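Local coordinates for protein glycerate dehydrogenase (Bacillus sp. 5mfcol3.1, PDB 6P2I) that acts as an asymmetric reductase of acyclic imino acids, probably taking hydride from NADPH, and binds D-arginine beside the cofactor, at residues S98-A103 against G154-E159; G146-G151 against V184-L189; I200-D205 against T227-L232. All blocks are in the same frame, centred on the assembly; numbering follows the deposited sequence. Where two conformers were deposited one is given.

From the N terminus, the chain first lays down a parallel sheet, then enters helix 99-114, where interaction 1 opens. Interaction 2 opens next, on strand 144-148 of the Rossmann sheet. Helix 152-163 comes straight after and closes interaction 1, and helix 186-192 closes interaction 2, so the two loops cross. They also touch, through Q155 on I150 and through L147 beneath V157 and A158. Interaction 3 lies in series, joining loops after strands 195-198 and 223-226, its segments 22 residues apart at their closest ends. Interaction 1 ties helix 99-114 to helix 152-163 of the Rossmann fold, interaction 2 joins its sheet to a crossover helix, and interaction 3 lines the cofactor cleft; all three touch NADP.

Interaction 1: residues S98-A103 against G154-E159; sequences SKQAVA and GQTVAE. With NAP (NADP nicotinamide-adenine-dinucleotide phosphate), chain C; EDO (1,2-ethanediol), chain I.
From G154, the last glycine of a pattern consistent with the Rossmann-type GxGxxG motif, the dinucleotide-binding helix 152-163 runs on to set T156 and V157 against K99, Q100 and A103 at the start of helix 99-114, the short segments crossing at -57°. T156 does most of the touching. With OG1 at a chi1 of -53°, T156 CG2 falls anti to the backbone N, reaches A103 CB at 3.5 Å and also meets the amide oxygen of Q100. T156 OG1 lies against the lysine chain instead, 3.6 Å from K99 CD; the two side chains cross at about a right angle. That hydroxyl is satisfied by the carbonyl of Q152, while K99 NZ runs on to the side-chain oxygens of Q96 and Q152. V157 follows with one branch, CG2 resting 3.7 Å from A103 CB, while the residue also packs on I145 and L147 of the sheet. The small A103 thus lets the axes of the short segments approach to 8.7 Å. Elsewhere on the 98-103 segment, V102 CG2 touches the nicotinamide at C4N, 3.5 Å away. Near E159 a 1,2-ethanediol, probably from the crystallisation liquor, is gripped twice by the Q100 amide and once by F164 O of the second subunit: its O1 donates to Q100 OE1 at 2.6 Å, and Q100 NE2 donates to its O2 at 2.9 Å.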
loop_
_atom_site.group_PDB
_atom_site.type_symbol
_atom_site.label_atom_id
_atom_site.label_comp_id
_atom_site.label_asym_id
_atom_site.label_seq_id
_atom_site.Cartn_x
_atom_site.Cartn_y
_atom_site.Cartn_z
ATOM N N SER A 98 -1.134 12.088 14.390
ATOM C CA SER A 98 -1.139 10.850 13.619
ATOM C C SER A 98 -1.551 11.025 12.161
ATOM O O SER A 98 -1.615 10.028 11.443
ATOM C CB SER A 98 -2.071 9.812 14.261
ATOM O OG SER A 98 -3.425 10.117 13.977
ATOM N N LYS A 99 -1.838 12.243 11.709
ATOM C CA LYS A 99 -2.544 12.370 10.431
ATOM C C LYS A 99 -1.735 11.803 9.267
ATOM O O LYS A 99 -2.315 11.202 8.352
ATOM C CB LYS A 99 -2.963 13.819 10.167
ATOM C CG LYS A 99 -1.879 14.858 9.916
ATOM C CD LYS A 99 -2.543 16.242 9.749
ATOM C CE LYS A 99 -1.503 17.337 9.483
ATOM N NZ LYS A 99 -2.124 18.637 9.069
ATOM N N GLN A 100 -0.406 11.952 9.286
ATOM C CA GLN A 100 0.387 11.371 8.197
ATOM C C GLN A 100 0.429 9.851 8.303
ATOM O O GLN A 100 0.310 9.145 7.289
ATOM C CB GLN A 100 1.805 11.948 8.192
ATOM C CG GLN A 100 2.669 11.430 7.037
ATOM C CD GLN A 100 2.228 11.988 5.701
ATOM O OE1 GLN A 100 1.694 13.101 5.621
ATOM N NE2 GLN A 100 2.454 11.220 4.631
ATOM N N ALA A 101 0.614 9.330 9.520
ATOM C CA ALA A 101 0.606 7.884 9.731
ATOM C C ALA A 101 -0.712 7.266 9.276
ATOM O O ALA A 101 -0.723 6.244 8.577
ATOM C CB ALA A 101 0.862 7.570 11.210
ATOM N N VAL A 102 -1.841 7.883 9.641
ATOM C CA VAL A 102 -3.128 7.287 9.296
ATOM C C VAL A 102 -3.378 7.404 7.798
ATOM O O VAL A 102 -3.869 6.462 7.164
ATOM C CB VAL A 102 -4.268 7.926 10.111
ATOM C CG1 VAL A 102 -5.623 7.355 9.682
ATOM C CG2 VAL A 102 -4.036 7.666 11.602
ATOM N N ALA A 103 -3.057 8.561 7.213
ATOM C CA ALA A 103 -3.235 8.717 5.774
ATOM C C ALA A 103 -2.420 7.683 5.002
ATOM O O ALA A 103 -2.919 7.086 4.039
ATOM C CB ALA A 103 -2.850 10.134 5.349
ATOM N N GLY A 154 -8.529 13.479 6.539
ATOM C CA GLY A 154 -9.102 13.436 5.200
ATOM C C GLY A 154 -8.330 14.290 4.212
ATOM O O GLY A 154 -8.082 13.872 3.076
ATOM N N GLN A 155 -7.908 15.482 4.636
ATOM C CA GLN A 155 -7.146 16.342 3.727
ATOM C C GLN A 155 -5.762 15.780 3.440
ATOM O O GLN A 155 -5.221 15.998 2.349
ATOM C CB GLN A 155 -7.032 17.749 4.304
ATOM C CG GLN A 155 -8.317 18.536 4.174
ATOM C CD GLN A 155 -8.212 19.906 4.802
ATOM O OE1 GLN A 155 -7.247 20.627 4.568
ATOM N NE2 GLN A 155 -9.207 20.275 5.603
ATOM N N THR A 156 -5.161 15.080 4.401
ATOM C CA THR A 156 -3.873 14.449 4.138
ATOM C C THR A 156 -4.028 13.320 3.131
ATOM O O THR A 156 -3.208 13.184 2.211
ATOM C CB THR A 156 -3.239 13.945 5.443
ATOM O OG1 THR A 156 -3.198 15.013 6.400
ATOM C CG2 THR A 156 -1.810 13.483 5.194
ATOM N N VAL A 157 -5.088 12.522 3.272
ATOM C CA VAL A 157 -5.370 11.485 2.284
ATOM C C VAL A 157 -5.596 12.112 0.915
ATOM O O VAL A 157 -5.098 11.611 -0.106
ATOM C CB VAL A 157 -6.581 10.641 2.721
ATOM C CG1 VAL A 157 -7.047 9.726 1.571
ATOM C CG2 VAL A 157 -6.235 9.813 3.955
ATOM N N ALA A 158 -6.339 13.221 0.870
ATOM C CA ALA A 158 -6.577 13.886 -0.414
ATOM C C ALA A 158 -5.273 14.322 -1.069
ATOM O O ALA A 158 -5.122 14.226 -2.294
ATOM C CB ALA A 158 -7.511 15.083 -0.228
ATOM N N GLU A 159 -4.319 14.825 -0.278
ATOM C CA GLU A 159 -3.051 15.263 -0.860
ATOM C C GLU A 159 -2.335 14.102 -1.528
ATOM O O GLU A 159 -1.819 14.232 -2.647
ATOM C CB GLU A 159 -2.140 15.867 0.207
ATOM C CG GLU A 159 -2.601 17.142 0.830
ATOM C CD GLU A 159 -1.581 17.642 1.833
ATOM O OE1 GLU A 159 -0.386 17.727 1.466
ATOM O OE2 GLU A 159 -1.965 17.916 2.988
HETATM P PA NAP C . -11.105 16.464 12.107
HETATM O O1A NAP C . -11.979 16.949 13.245
HETATM O O2A NAP C . -9.949 17.304 11.650
HETATM O O5B NAP C . -12.051 16.219 10.843
HETATM C C5B NAP C . -13.334 15.617 10.984
HETATM C C4B NAP C . -14.041 15.740 9.639
HETATM O O4B NAP C . -15.290 15.053 9.746
HETATM C C3B NAP C . -14.371 17.193 9.285
HETATM O O3B NAP C . -14.391 17.335 7.851
HETATM C C2B NAP C . -15.782 17.365 9.792
HETATM O O2B NAP C . -16.498 18.382 9.108
HETATM C C1B NAP C . -16.328 15.993 9.444
HETATM N N9A NAP C . -17.570 15.710 10.180
HETATM C C8A NAP C . -17.770 15.818 11.508
HETATM N N7A NAP C . -19.051 15.495 11.817
HETATM C C5A NAP C . -19.673 15.199 10.660
HETATM C C6A NAP C . -21.030 14.777 10.262
HETATM N N6A NAP C . -22.001 14.614 11.192
HETATM N N1A NAP C . -21.255 14.562 8.950
HETATM C C2A NAP C . -20.297 14.719 8.010
HETATM N N3A NAP C . -19.035 15.099 8.288
HETATM C C4A NAP C . -18.689 15.346 9.584
HETATM O O3 NAP C . -10.677 14.962 12.519
HETATM P PN NAP C . -9.368 14.153 12.052
HETATM O O1N NAP C . -8.150 14.675 12.772
HETATM O O2N NAP C . -9.326 14.080 10.542
HETATM O O5D NAP C . -9.702 12.708 12.670
HETATM C C5D NAP C . -10.873 11.999 12.248
HETATM C C4D NAP C . -11.032 10.712 13.046
HETATM O O4D NAP C . -9.948 9.838 12.746
HETATM C C3D NAP C . -10.935 10.885 14.555
HETATM O O3D NAP C . -12.169 11.324 15.142
HETATM C C2D NAP C . -10.518 9.495 15.011
HETATM O O2D NAP C . -11.680 8.750 15.398
HETATM C C1D NAP C . -9.852 8.869 13.782
HETATM N N1N NAP C . -8.447 8.549 14.064
HETATM C C2N NAP C . -8.011 7.288 13.895
HETATM C C3N NAP C . -6.690 6.941 14.168
HETATM C C7N NAP C . -6.228 5.515 13.999
HETATM O O7N NAP C . -5.185 5.159 14.530
HETATM N N7N NAP C . -6.986 4.636 13.327
HETATM C C4N NAP C . -5.815 7.930 14.626
HETATM C C5N NAP C . -6.291 9.231 14.804
HETATM C C6N NAP C . -7.619 9.511 14.505
HETATM P P2B NAP C . -16.450 19.940 9.530
HETATM O O1X NAP C . -16.815 19.977 11.004
HETATM O O2X NAP C . -15.029 20.374 9.287
HETATM O O3X NAP C . -17.431 20.583 8.587
HETATM C C1 EDO I . 0.886 13.932 2.381
HETATM O O1 EDO I . 1.431 14.636 3.512
HETATM C C2 EDO I . 2.011 13.522 1.436
HETATM O O2 EDO I . 2.767 12.441 2.001
#

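Interaction 2: residues G146-G151 against V184-L189; sequences GLIGIG and VDITEL. With NAP (NADP nicotinamide-adenine-dinucleotide phosphate), chain C.
L189 lies over one face of the flat peptide group that joins G146 to L147, its CD1 3.9 Å from L147 N. The edges of the peptides along this strand are taken up by backbone hydrogen bonds, G146 pairing with I195 and S197, and L147 with I169 and L171. This is the Rossmann fold: strand 144-148 leads into the glycine-rich turn, and helix 186-192 belongs to the long crossover that carries the chain from edge strand 182-183 over the sheet to strand 195-198. With CG set opposite its backbone N (chi1 -169°), L189 spreads its fork on the strand. L189 CG sits 3.9 Å from G146 CA, and a side chain on that glycine would run into it. L189 CD1 also meets the carbonyl oxygen of L147, and L189 CD2 reaches I148 CG1 at 3.9 Å. One turn earlier I186 touches the same isoleucine end to end, I186 CD1 against I148 CD1 at 4.1 Å. No hydrogen bond crosses this seam; the side chains that meet are apolar, and L171 and I196 of the flanking strands extend the cover. L147 points to the other side of the sheet, where it packs on V157 and A158 of helix 152-163, so the strand is sandwiched between helices. The helix of the crossover is N-capped by D185, whose OD1 takes E188 N at 3.0 Å, nearly straight at 167°. Past the strand, G149 and G151 leave room for the cofactor: a CB on G151 would collide with NADP O5B. Between them I150 N donates to hydroxyl O3B of the adenosine ribose of NADP, 3.0 Å away.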
loop_
_atom_site.group_PDB
_atom_site.type_symbol
_atom_site.label_atom_id
_atom_site.label_comp_id
_atom_site.label_asym_id
_atom_site.label_seq_id
_atom_site.Cartn_x
_atom_site.Cartn_y
_atom_site.Cartn_z
ATOM N N GLY A 146 -13.619 8.726 -2.392
ATOM C CA GLY A 146 -14.586 9.544 -1.687
ATOM C C GLY A 146 -14.267 9.547 -0.207
ATOM O O GLY A 146 -14.160 8.485 0.422
ATOM N N LEU A 147 -14.080 10.733 0.349
ATOM C CA LEU A 147 -13.632 10.904 1.727
ATOM C C LEU A 147 -14.816 11.387 2.554
ATOM O O LEU A 147 -15.314 12.497 2.346
ATOM C CB LEU A 147 -12.460 11.882 1.781
ATOM C CG LEU A 147 -11.291 11.533 0.845
ATOM C CD1 LEU A 147 -10.226 12.635 0.823
ATOM C CD2 LEU A 147 -10.677 10.201 1.254
ATOM N N ILE A 148 -15.289 10.543 3.473
ATOM C CA ILE A 148 -16.357 10.921 4.391
ATOM C C ILE A 148 -15.662 11.543 5.600
ATOM O O ILE A 148 -15.169 10.836 6.485
ATOM C CB ILE A 148 -17.236 9.727 4.773
ATOM C CG1 ILE A 148 -17.885 9.115 3.530
ATOM C CG2 ILE A 148 -18.305 10.138 5.815
ATOM C CD1 ILE A 148 -18.601 7.799 3.796
ATOM N N GLY A 149 -15.596 12.875 5.616
ATOM C CA GLY A 149 -14.750 13.589 6.555
ATOM C C GLY A 149 -13.507 14.090 5.853
ATOM O O GLY A 149 -12.756 13.296 5.272
ATOM N N ILE A 150 -13.296 15.407 5.862
ATOM C CA ILE A 150 -12.211 16.018 5.105
ATOM C C ILE A 150 -11.545 17.063 5.991
ATOM O O ILE A 150 -11.336 18.215 5.583
ATOM C CB ILE A 150 -12.717 16.604 3.769
ATOM C CG1 ILE A 150 -13.999 17.418 3.973
ATOM C CG2 ILE A 150 -12.986 15.491 2.769
ATOM C CD1 ILE A 150 -14.572 17.967 2.666
ATOM N N GLY A 151 -11.204 16.654 7.207
ATOM C CA GLY A 151 -10.475 17.460 8.164
ATOM C C GLY A 151 -8.988 17.180 8.090
ATOM O O GLY A 151 -8.421 17.055 6.999
ATOM N N VAL A 184 -19.679 16.641 -2.219
ATOM C CA VAL A 184 -20.932 16.037 -2.658
ATOM C C VAL A 184 -21.689 15.570 -1.420
ATOM O O VAL A 184 -21.140 15.523 -0.319
ATOM C CB VAL A 184 -20.686 14.850 -3.612
ATOM C CG1 VAL A 184 -19.902 15.305 -4.844
ATOM C CG2 VAL A 184 -19.932 13.750 -2.883
ATOM N N ASP A 185 -22.961 15.201 -1.607
ATOM C CA ASP A 185 -23.667 14.558 -0.503
ATOM C C ASP A 185 -23.315 13.065 -0.445
ATOM O O ASP A 185 -22.648 12.521 -1.334
ATOM C CB ASP A 185 -25.183 14.819 -0.591
ATOM C CG ASP A 185 -25.897 14.021 -1.690
ATOM O OD1 ASP A 185 -25.273 13.269 -2.457
ATOM O OD2 ASP A 185 -27.134 14.170 -1.788
ATOM N N ILE A 186 -23.739 12.404 0.640
ATOM C CA ILE A 186 -23.236 11.056 0.913
ATOM C C ILE A 186 -23.795 10.047 -0.088
ATOM O O ILE A 186 -23.124 9.059 -0.424
ATOM C CB ILE A 186 -23.542 10.645 2.369
ATOM C CG1 ILE A 186 -22.815 9.351 2.729
ATOM C CG2 ILE A 186 -25.055 10.505 2.608
ATOM C CD1 ILE A 186 -22.357 9.293 4.188
ATOM N N THR A 187 -25.013 10.274 -0.584
ATOM C CA THR A 187 -25.589 9.375 -1.578
ATOM C C THR A 187 -24.755 9.381 -2.851
ATOM O O THR A 187 -24.385 8.321 -3.372
ATOM C CB THR A 187 -27.036 9.777 -1.875
ATOM O OG1 THR A 187 -27.837 9.573 -0.704
ATOM C CG2 THR A 187 -27.608 8.955 -3.021
ATOM N N GLU A 188 -24.436 10.573 -3.363
ATOM C CA GLU A 188 -23.565 10.644 -4.532
ATOM C C GLU A 188 -22.191 10.068 -4.229
ATOM O O GLU A 188 -21.609 9.370 -5.065
ATOM C CB GLU A 188 -23.432 12.079 -5.032
ATOM C CG GLU A 188 -22.602 12.150 -6.302
ATOM C CD GLU A 188 -22.562 13.524 -6.921
ATOM O OE1 GLU A 188 -23.149 14.460 -6.339
ATOM O OE2 GLU A 188 -21.942 13.664 -7.998
ATOM N N LEU A 189 -21.651 10.339 -3.037
ATOM C CA LEU A 189 -20.342 9.785 -2.713
ATOM C C LEU A 189 -20.360 8.264 -2.788
ATOM O O LEU A 189 -19.456 7.654 -3.374
ATOM C CB LEU A 189 -19.896 10.233 -1.323
ATOM C CG LEU A 189 -18.441 9.940 -0.951
ATOM C CD1 LEU A 189 -17.921 11.033 -0.023
ATOM C CD2 LEU A 189 -18.248 8.540 -0.311
HETATM P PA NAP C . -11.105 16.464 12.107
HETATM O O1A NAP C . -11.979 16.949 13.245
HETATM O O2A NAP C . -9.949 17.304 11.650
HETATM O O5B NAP C . -12.051 16.219 10.843
HETATM C C5B NAP C . -13.334 15.617 10.984
HETATM C C4B NAP C . -14.041 15.740 9.639
HETATM O O4B NAP C . -15.290 15.053 9.746
HETATM C C3B NAP C . -14.371 17.193 9.285
HETATM O O3B NAP C . -14.391 17.335 7.851
HETATM C C2B NAP C . -15.782 17.365 9.792
HETATM O O2B NAP C . -16.498 18.382 9.108
HETATM C C1B NAP C . -16.328 15.993 9.444
HETATM N N9A NAP C . -17.570 15.710 10.180
HETATM C C8A NAP C . -17.770 15.818 11.508
HETATM N N7A NAP C . -19.051 15.495 11.817
HETATM C C5A NAP C . -19.673 15.199 10.660
HETATM C C6A NAP C . -21.030 14.777 10.262
HETATM N N6A NAP C . -22.001 14.614 11.192
HETATM N N1A NAP C . -21.255 14.562 8.950
HETATM C C2A NAP C . -20.297 14.719 8.010
HETATM N N3A NAP C . -19.035 15.099 8.288
HETATM C C4A NAP C . -18.689 15.346 9.584
HETATM O O3 NAP C . -10.677 14.962 12.519
HETATM P PN NAP C . -9.368 14.153 12.052
HETATM O O1N NAP C . -8.150 14.675 12.772
HETATM O O2N NAP C . -9.326 14.080 10.542
HETATM O O5D NAP C . -9.702 12.708 12.670
HETATM C C5D NAP C . -10.873 11.999 12.248
HETATM C C4D NAP C . -11.032 10.712 13.046
HETATM O O4D NAP C . -9.948 9.838 12.746
HETATM C C3D NAP C . -10.935 10.885 14.555
HETATM O O3D NAP C . -12.169 11.324 15.142
HETATM C C2D NAP C . -10.518 9.495 15.011
HETATM O O2D NAP C . -11.680 8.750 15.398
HETATM C C1D NAP C . -9.852 8.869 13.782
HETATM N N1N NAP C . -8.447 8.549 14.064
HETATM C C2N NAP C . -8.011 7.288 13.895
HETATM C C3N NAP C . -6.690 6.941 14.168
HETATM C C7N NAP C . -6.228 5.515 13.999
HETATM O O7N NAP C . -5.185 5.159 14.530
HETATM N N7N NAP C . -6.986 4.636 13.327
HETATM C C4N NAP C . -5.815 7.930 14.626
HETATM C C5N NAP C . -6.291 9.231 14.804
HETATM C C6N NAP C . -7.619 9.511 14.505
HETATM P P2B NAP C . -16.450 19.940 9.530
HETATM O O1X NAP C . -16.815 19.977 11.004
HETATM O O2X NAP C . -15.029 20.374 9.287
HETATM O O3X NAP C . -17.431 20.583 8.587
#

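Interaction 3: residues I200-D205 against T227-L232; sequences IPRNAD and TCRGNL. With NAP (NADP nicotinamide-adenine-dinucleotide phosphate), chain C.
The cofactor cleft of the Rossmann domain is lined here by the loops after strands 195-198 and 223-226, which meet through I200 and R202 on one side and C228, R229, N231 and L232 on the other. The polar core is a stack: with CG anti to its backbone N (chi1 176°) and the chain bent at chi2, R202 brings its guanidinium onto the N231 amide, the planes 10° apart and N231 CG 3.4 Å above the guanidinium centre. R202 NH2 and N231 ND2 are both donors, so the pair is held by the flat overlap and not by a hydrogen bond. R229, which lines the D-arginine pocket, stands almost perpendicular to R202 at 82°, with R202 NH1 over its face, 3.4 Å from R229 CZ; R229 was modelled in two conformers, so this holds for one of them. Carboxylates outside the loops pair with both arginines, E207 with R202 NE and D77 with R229 NE. Replacing R202 by an alanine would remove the guanidinium, and is likely to leave the N231 amide freer to turn and E207 without its charged mate. Deeper in, I200 CG2 packs on L232 CD1 at 3.6 Å, while I200 CD1 rests against the adenine, 3.4 Å from C4A. I200 N makes a weak hydrogen bond to C228 SG. A water donates to I200 O at 2.8 Å, accepts from R229 N and is hydrogen-bonded to NADP O2D, joining both loops to the nicotinamide ribose. The carboxamide of the nicotinamide gives N7N to T227 O at 2.8 Å, a nearly straight bond that limits its rotation. Chemically, two neighbouring cations are offset by D77 and E207, which probably lets R229 stand beside R202 at the D-arginine pocket.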
loop_
_atom_site.group_PDB
_atom_site.type_symbol
_atom_site.label_atom_id
_atom_site.label_comp_id
_atom_site.label_asym_id
_atom_site.label_seq_id
_atom_site.Cartn_x
_atom_site.Cartn_y
_atom_site.Cartn_z
ATOM N N ILE A 200 -13.935 10.649 10.060
ATOM C CA ILE A 200 -14.974 11.393 10.759
ATOM C C ILE A 200 -15.016 10.939 12.213
ATOM O O ILE A 200 -14.794 9.752 12.499
ATOM C CB ILE A 200 -16.318 11.200 10.030
ATOM C CG1 ILE A 200 -17.400 12.131 10.546
ATOM C CG2 ILE A 200 -16.768 9.743 10.069
ATOM C CD1 ILE A 200 -18.705 11.953 9.812
ATOM N N PRO A 201 -15.242 11.845 13.157
ATOM C CA PRO A 201 -15.356 11.432 14.560
ATOM C C PRO A 201 -16.634 10.652 14.791
ATOM O O PRO A 201 -17.636 10.828 14.094
ATOM C CB PRO A 201 -15.375 12.760 15.317
ATOM C CG PRO A 201 -15.995 13.708 14.351
ATOM C CD PRO A 201 -15.424 13.302 13.009
ATOM N N ARG A 202 -16.594 9.784 15.794
ATOM C CA ARG A 202 -17.782 9.063 16.229
ATOM C C ARG A 202 -18.535 9.863 17.285
ATOM O O ARG A 202 -17.961 10.254 18.307
ATOM C CB ARG A 202 -17.405 7.692 16.783
ATOM C CG ARG A 202 -18.584 6.926 17.353
ATOM C CD ARG A 202 -18.139 6.059 18.505
ATOM N NE ARG A 202 -19.202 5.187 18.974
ATOM C CZ ARG A 202 -19.006 4.174 19.809
ATOM N NH1 ARG A 202 -17.783 3.910 20.251
ATOM N NH2 ARG A 202 -20.028 3.423 20.194
ATOM N N ASN A 203 -19.815 10.113 17.033
ATOM C CA ASN A 203 -20.697 10.698 18.037
ATOM C C ASN A 203 -22.117 10.245 17.728
ATOM O O ASN A 203 -22.337 9.417 16.839
ATOM C CB ASN A 203 -20.560 12.226 18.076
ATOM C CG ASN A 203 -20.746 12.861 16.715
ATOM O OD1 ASN A 203 -21.710 12.575 16.013
ATOM N ND2 ASN A 203 -19.811 13.718 16.332
ATOM N N ALA A 204 -23.081 10.778 18.484
ATOM C CA ALA A 204 -24.475 10.388 18.300
ATOM C C ALA A 204 -24.958 10.651 16.876
ATOM O O ALA A 204 -25.809 9.913 16.365
ATOM C CB ALA A 204 -25.357 11.120 19.315
ATOM N N ASP A 205 -24.416 11.679 16.213
ATOM C CA ASP A 205 -24.834 12.013 14.854
ATOM C C ASP A 205 -24.233 11.081 13.809
ATOM O O ASP A 205 -24.875 10.800 12.790
ATOM C CB ASP A 205 -24.448 13.455 14.521
ATOM C CG ASP A 205 -25.119 14.469 15.428
ATOM O OD1 ASP A 205 -26.141 14.129 16.064
ATOM O OD2 ASP A 205 -24.617 15.612 15.501
ATOM N N THR A 227 -10.405 3.673 8.849
ATOM C CA THR A 227 -9.466 3.923 9.934
ATOM C C THR A 227 -10.133 4.612 11.115
ATOM O O THR A 227 -9.431 5.084 12.013
ATOM C CB THR A 227 -8.282 4.766 9.458
ATOM O OG1 THR A 227 -8.756 5.995 8.886
ATOM C CG2 THR A 227 -7.481 4.037 8.381
ATOM N N CYS A 228 -11.463 4.701 11.125
ATOM C CA CYS A 228 -12.199 5.285 12.235
ATOM C C CYS A 228 -12.958 4.185 12.981
ATOM O O CYS A 228 -12.725 2.990 12.774
ATOM C CB CYS A 228 -13.126 6.385 11.724
ATOM S SG CYS A 228 -12.250 7.814 11.048
ATOM N N ARG A 229 -13.863 4.598 13.868
ATOM C CA ARG A 229 -14.587 3.641 14.694
ATOM C C ARG A 229 -15.400 2.684 13.831
ATOM O O ARG A 229 -15.958 3.071 12.801
ATOM C CB ARG A 229 -15.509 4.373 15.669
ATOM C CG ARG A 229 -14.788 4.989 16.857
ATOM C CD ARG A 229 -14.391 3.926 17.871
ATOM N NE ARG A 229 -14.392 4.446 19.236
ATOM C CZ ARG A 229 -14.363 3.681 20.320
ATOM N NH1 ARG A 229 -14.365 4.233 21.526
ATOM N NH2 ARG A 229 -14.325 2.362 20.195
ATOM N N GLY A 230 -15.458 1.419 14.257
ATOM C CA GLY A 230 -16.306 0.459 13.566
ATOM C C GLY A 230 -17.777 0.817 13.643
ATOM O O GLY A 230 -18.549 0.505 12.728
ATOM N N ASN A 231 -18.177 1.497 14.723
ATOM C CA ASN A 231 -19.552 1.909 14.969
ATOM C C ASN A 231 -20.084 2.917 13.960
ATOM O O ASN A 231 -21.286 3.207 13.984
ATOM C CB ASN A 231 -19.638 2.501 16.376
ATOM C CG ASN A 231 -18.800 1.729 17.369
ATOM O OD1 ASN A 231 -17.566 1.857 17.405
ATOM N ND2 ASN A 231 -19.460 0.896 18.166
ATOM N N LEU A 232 -19.227 3.474 13.100
ATOM C CA LEU A 232 -19.698 4.376 12.057
ATOM C C LEU A 232 -20.471 3.638 10.979
ATOM O O LEU A 232 -21.183 4.276 10.198
ATOM C CB LEU A 232 -18.515 5.106 11.413
ATOM C CG LEU A 232 -17.705 6.017 12.333
ATOM C CD1 LEU A 232 -16.510 6.542 11.603
ATOM C CD2 LEU A 232 -18.568 7.173 12.821
HETATM P PA NAP C . -11.105 16.464 12.107
HETATM O O1A NAP C . -11.979 16.949 13.245
HETATM O O2A NAP C . -9.949 17.304 11.650
HETATM O O5B NAP C . -12.051 16.219 10.843
HETATM C C5B NAP C . -13.334 15.617 10.984
HETATM C C4B NAP C . -14.041 15.740 9.639
HETATM O O4B NAP C . -15.290 15.053 9.746
HETATM C C3B NAP C . -14.371 17.193 9.285
HETATM O O3B NAP C . -14.391 17.335 7.851
HETATM C C2B NAP C . -15.782 17.365 9.792
HETATM O O2B NAP C . -16.498 18.382 9.108
HETATM C C1B NAP C . -16.328 15.993 9.444
HETATM N N9A NAP C . -17.570 15.710 10.180
HETATM C C8A NAP C . -17.770 15.818 11.508
HETATM N N7A NAP C . -19.051 15.495 11.817
HETATM C C5A NAP C . -19.673 15.199 10.660
HETATM C C6A NAP C . -21.030 14.777 10.262
HETATM N N6A NAP C . -22.001 14.614 11.192
HETATM N N1A NAP C . -21.255 14.562 8.950
HETATM C C2A NAP C . -20.297 14.719 8.010
HETATM N N3A NAP C . -19.035 15.099 8.288
HETATM C C4A NAP C . -18.689 15.346 9.584
HETATM O O3 NAP C . -10.677 14.962 12.519
HETATM P PN NAP C . -9.368 14.153 12.052
HETATM O O1N NAP C . -8.150 14.675 12.772
HETATM O O2N NAP C . -9.326 14.080 10.542
HETATM O O5D NAP C . -9.702 12.708 12.670
HETATM C C5D NAP C . -10.873 11.999 12.248
HETATM C C4D NAP C . -11.032 10.712 13.046
HETATM O O4D NAP C . -9.948 9.838 12.746
HETATM C C3D NAP C . -10.935 10.885 14.555
HETATM O O3D NAP C . -12.169 11.324 15.142
HETATM C C2D NAP C . -10.518 9.495 15.011
HETATM O O2D NAP C . -11.680 8.750 15.398
HETATM C C1D NAP C . -9.852 8.869 13.782
HETATM N N1N NAP C . -8.447 8.549 14.064
HETATM C C2N NAP C . -8.011 7.288 13.895
HETATM C C3N NAP C . -6.690 6.941 14.168
HETATM C C7N NAP C . -6.228 5.515 13.999
HETATM O O7N NAP C . -5.185 5.159 14.530
HETATM N N7N NAP C . -6.986 4.636 13.327
HETATM C C4N NAP C . -5.815 7.930 14.626
HETATM C C5N NAP C . -6.291 9.231 14.804
HETATM C C6N NAP C . -7.619 9.511 14.505
HETATM P P2B NAP C . -16.450 19.940 9.530
HETATM O O1X NAP C . -16.815 19.977 11.004
HETATM O O2X NAP C . -15.029 20.374 9.287
HETATM O O3X NAP C . -17.431 20.583 8.587
HETATM O O HOH W 1 -14.325 7.670 14.364
#